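Local coordinates for uncharacterized protein (Azotobacter vinelandii, PDB 6RK0) that binds FAD and heme b as a dimeric flavocytochrome and probably works as a low-potential terminal oxidase associated with the iron-only nitrogenase, at residues V69-S74 and I88-S93. Numbering follows the deposited sequence.
Sequences VYWHGS and ICLTVS. With HEM (protoporphyrin IX containing Fe), chain C.
Within the hydrophobic interior of the split-barrel, FMN-binding fold of the pyridoxamine 5'-phosphate oxidase family, Trp71 and Val69 meet Leu90 and Ile88. Strands 69-74 and 88-93 are not sheet neighbours: the axes of the two segments run at 97° to each other and come no closer than 10.8 Å, and no hydrogen bond joins them, so side chains alone bridge the barrel. On the 88-93 side Leu90 does the larger share, and CD1 is the methyl that touches both Trp71 and Val69. Its CG lies anti to the backbone N (chi1 -175°), which sends the chain across the core until CD1 sits over one face of the indole, 4.0 Å from the centroid of the Trp71 six-membered ring, a CH-pi contact. The same methyl meets Val69 tip to tip, with Val69 CG2 4.0 Å from Leu90 CD1. Ile88 approaches the far end of the benzo ring, where its CD1 is 3.8 Å from Trp71 CZ2. Replacing Trp71 with alanine is likely to open a gap in the core, leaving Leu90 CD1 without the ring face beneath it and Ile88 CD1 without its aromatic neighbour. Around the indole the packing continues with Phe80, Leu83 and residues of strand 159-165.

The example illustrates how alternation along a strand divides its duties. While Val69 and Trp71 face the core, Tyr70 turns away from 88-93 and the His72 imidazole points to the heme side, where it is one axial ligand of the iron. Separately, the backbone O of His72 hydrogen-bonds to N3 of FAD. Arg23 and Lys172 of the second subunit hydrogen-bond to that heme, placing the site at the dimer interface. His72 NE2 binds the heme iron at 2.0 Å, and a water O 2.1 Å from the same FE lies on the opposite side of the iron.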
loop_
_atom_site.group_PDB
_atom_site.type_symbol
_atom_site.label_atom_id
_atom_site.label_comp_id
_atom_site.label_asym_id
_atom_site.label_seq_id
_atom_site.Cartn_x
_atom_site.Cartn_y
_atom_site.Cartn_z
ATOM N N VAL A 69 11.304 0.647 13.571
ATOM C CA VAL A 69 9.912 0.977 13.328
ATOM C C VAL A 69 9.038 0.126 14.216
ATOM O O VAL A 69 9.423 -0.978 14.636
ATOM C CB VAL A 69 9.482 0.826 11.854
ATOM C CG1 VAL A 69 10.173 1.854 10.992
ATOM C CG2 VAL A 69 9.646 -0.593 11.380
ATOM N N TYR A 70 7.848 0.649 14.493
ATOM C CA TYR A 70 6.914 0.092 15.450
ATOM C C TYR A 70 5.530 0.017 14.819
ATOM O O TYR A 70 5.169 0.864 13.998
ATOM C CB TYR A 70 6.787 1.023 16.696
ATOM C CG TYR A 70 8.086 1.129 17.477
ATOM C CD1 TYR A 70 9.133 1.938 17.028
ATOM C CD2 TYR A 70 8.277 0.386 18.649
ATOM C CE1 TYR A 70 10.351 2.006 17.739
ATOM C CE2 TYR A 70 9.488 0.463 19.351
ATOM C CZ TYR A 70 10.511 1.258 18.877
ATOM O OH TYR A 70 11.671 1.306 19.605
ATOM N N TRP A 71 4.737 -0.966 15.256
ATOM C CA TRP A 71 3.332 -1.047 14.874
ATOM C C TRP A 71 2.574 -1.683 16.040
ATOM O O TRP A 71 3.179 -2.249 16.966
ATOM C CB TRP A 71 3.124 -1.771 13.534
ATOM C CG TRP A 71 3.565 -3.205 13.486
ATOM C CD1 TRP A 71 2.776 -4.319 13.528
ATOM C CD2 TRP A 71 4.911 -3.694 13.288
ATOM N NE1 TRP A 71 3.552 -5.450 13.378
ATOM C CE2 TRP A 71 4.858 -5.092 13.218
ATOM C CE3 TRP A 71 6.156 -3.071 13.141
ATOM C CZ2 TRP A 71 6.009 -5.890 13.025
ATOM C CZ3 TRP A 71 7.302 -3.856 12.985
ATOM C CH2 TRP A 71 7.199 -5.233 12.916
ATOM N N HIS A 72 1.250 -1.550 16.024
ATOM C CA HIS A 72 0.424 -1.943 17.154
ATOM C C HIS A 72 -0.796 -2.724 16.687
ATOM O O HIS A 72 -1.223 -2.631 15.536
ATOM C CB HIS A 72 -0.037 -0.726 17.979
ATOM C CG HIS A 72 -1.299 -0.088 17.451
ATOM N ND1 HIS A 72 -1.396 0.527 16.214
ATOM C CD2 HIS A 72 -2.545 -0.023 17.978
ATOM C CE1 HIS A 72 -2.640 0.909 16.017
ATOM N NE2 HIS A 72 -3.353 0.599 17.072
ATOM N N GLY A 73 -1.415 -3.431 17.625
ATOM C CA GLY A 73 -2.669 -4.118 17.369
ATOM C C GLY A 73 -3.101 -4.819 18.631
ATOM O O GLY A 73 -2.771 -4.394 19.740
ATOM N N SER A 74 -3.860 -5.892 18.519
ATOM C CA SER A 74 -4.337 -6.593 19.708
ATOM C C SER A 74 -3.253 -7.430 20.368
ATOM O O SER A 74 -2.519 -8.158 19.694
ATOM C CB SER A 74 -5.498 -7.508 19.325
ATOM O OG SER A 74 -5.882 -8.332 20.411
ATOM N N ILE A 88 10.240 -11.620 9.026
ATOM C CA ILE A 88 9.177 -10.986 8.250
ATOM C C ILE A 88 9.747 -9.982 7.260
ATOM O O ILE A 88 10.935 -9.647 7.257
ATOM C CB ILE A 88 8.122 -10.351 9.167
ATOM C CG1 ILE A 88 8.736 -9.236 10.022
ATOM C CG2 ILE A 88 7.393 -11.422 9.976
ATOM C CD1 ILE A 88 7.730 -8.350 10.725
ATOM N N CYS A 89 8.841 -9.473 6.421
ATOM C CA CYS A 89 9.126 -8.355 5.526
ATOM C C CYS A 89 8.112 -7.270 5.847
ATOM O O CYS A 89 6.914 -7.522 5.812
ATOM C CB CYS A 89 8.961 -8.791 4.079
ATOM S SG CYS A 89 9.204 -7.481 2.830
ATOM N N LEU A 90 8.584 -6.055 6.086
ATOM C CA LEU A 90 7.716 -4.885 6.258
ATOM C C LEU A 90 8.009 -3.966 5.071
ATOM O O LEU A 90 9.143 -3.485 4.908
ATOM C CB LEU A 90 7.975 -4.230 7.612
ATOM C CG LEU A 90 7.049 -3.074 7.981
ATOM C CD1 LEU A 90 6.982 -2.918 9.498
ATOM C CD2 LEU A 90 7.502 -1.761 7.323
ATOM N N THR A 91 7.009 -3.764 4.213
ATOM C CA THR A 91 7.151 -2.953 3.016
ATOM C C THR A 91 6.402 -1.649 3.187
ATOM O O THR A 91 5.245 -1.630 3.638
ATOM C CB THR A 91 6.635 -3.731 1.790
ATOM O OG1 THR A 91 7.521 -4.836 1.600
ATOM C CG2 THR A 91 6.578 -2.853 0.543
ATOM N N VAL A 92 7.026 -0.550 2.769
ATOM C CA VAL A 92 6.400 0.757 2.745
ATOM C C VAL A 92 6.534 1.275 1.337
ATOM O O VAL A 92 7.652 1.447 0.837
ATOM C CB VAL A 92 7.048 1.711 3.764
ATOM C CG1 VAL A 92 6.423 3.088 3.630
ATOM C CG2 VAL A 92 6.885 1.162 5.183
ATOM N N SER A 93 5.401 1.545 0.690
ATOM C CA SER A 93 5.386 2.039 -0.684
ATOM C C SER A 93 4.677 3.384 -0.763
ATOM O O SER A 93 3.671 3.625 -0.092
ATOM C CB SER A 93 4.741 1.072 -1.663
ATOM O OG SER A 93 3.465 0.745 -1.284
HETATM C CHA HEM C . -6.518 -1.820 16.356
HETATM C CHB HEM C . -5.580 2.370 14.232
HETATM C CHC HEM C . -3.873 4.064 18.412
HETATM C CHD HEM C . -5.088 -0.017 20.593
HETATM C C1A HEM C . -6.418 -0.809 15.439
HETATM C C2A HEM C . -6.849 -0.940 14.052
HETATM C C3A HEM C . -6.585 0.228 13.438
HETATM C C4A HEM C . -5.993 1.080 14.459
HETATM C CMA HEM C . -6.845 0.655 12.020
HETATM C CAA HEM C . -7.521 -2.170 13.424
HETATM C CBA HEM C . -9.038 -2.270 13.744
HETATM C CGA HEM C . -9.656 -3.190 12.724
HETATM O O1A HEM C . -10.377 -2.729 11.769
HETATM O O2A HEM C . -9.405 -4.437 12.815
HETATM C C1B HEM C . -5.056 3.216 15.174
HETATM C C2B HEM C . -4.567 4.549 14.913
HETATM C C3B HEM C . -4.086 5.001 16.080
HETATM C C4B HEM C . -4.273 3.971 17.085
HETATM C CMB HEM C . -4.623 5.203 13.537
HETATM C CAB HEM C . -3.458 6.325 16.442
HETATM C CBB HEM C . -3.460 7.416 15.685
HETATM C C1C HEM C . -4.051 3.103 19.364
HETATM C C2C HEM C . -3.673 3.242 20.738
HETATM C C3C HEM C . -4.055 2.127 21.367
HETATM C C4C HEM C . -4.649 1.265 20.378
HETATM C CMC HEM C . -2.928 4.448 21.291
HETATM C CAC HEM C . -3.929 1.771 22.824
HETATM C CBC HEM C . -4.077 2.720 23.777
HETATM C C1D HEM C . -5.548 -0.895 19.617
HETATM C C2D HEM C . -5.955 -2.248 19.856
HETATM C C3D HEM C . -6.347 -2.754 18.686
HETATM C C4D HEM C . -6.185 -1.710 17.689
HETATM C CMD HEM C . -5.935 -2.960 21.206
HETATM C CAD HEM C . -6.941 -4.130 18.409
HETATM C CBD HEM C . -8.479 -4.068 18.476
HETATM C CGD HEM C . -9.078 -5.462 18.425
HETATM O O1D HEM C . -9.270 -6.010 17.322
HETATM O O2D HEM C . -9.347 -6.045 19.500
HETATM N NA HEM C . -5.903 0.434 15.673
HETATM N NB HEM C . -4.886 2.875 16.492
HETATM N NC HEM C . -4.647 1.896 19.168
HETATM N ND HEM C . -5.695 -0.572 18.296
HETATM FE FE HEM C . -5.249 1.141 17.431
HETATM O O HOH W 1 -7.206 1.839 17.817
#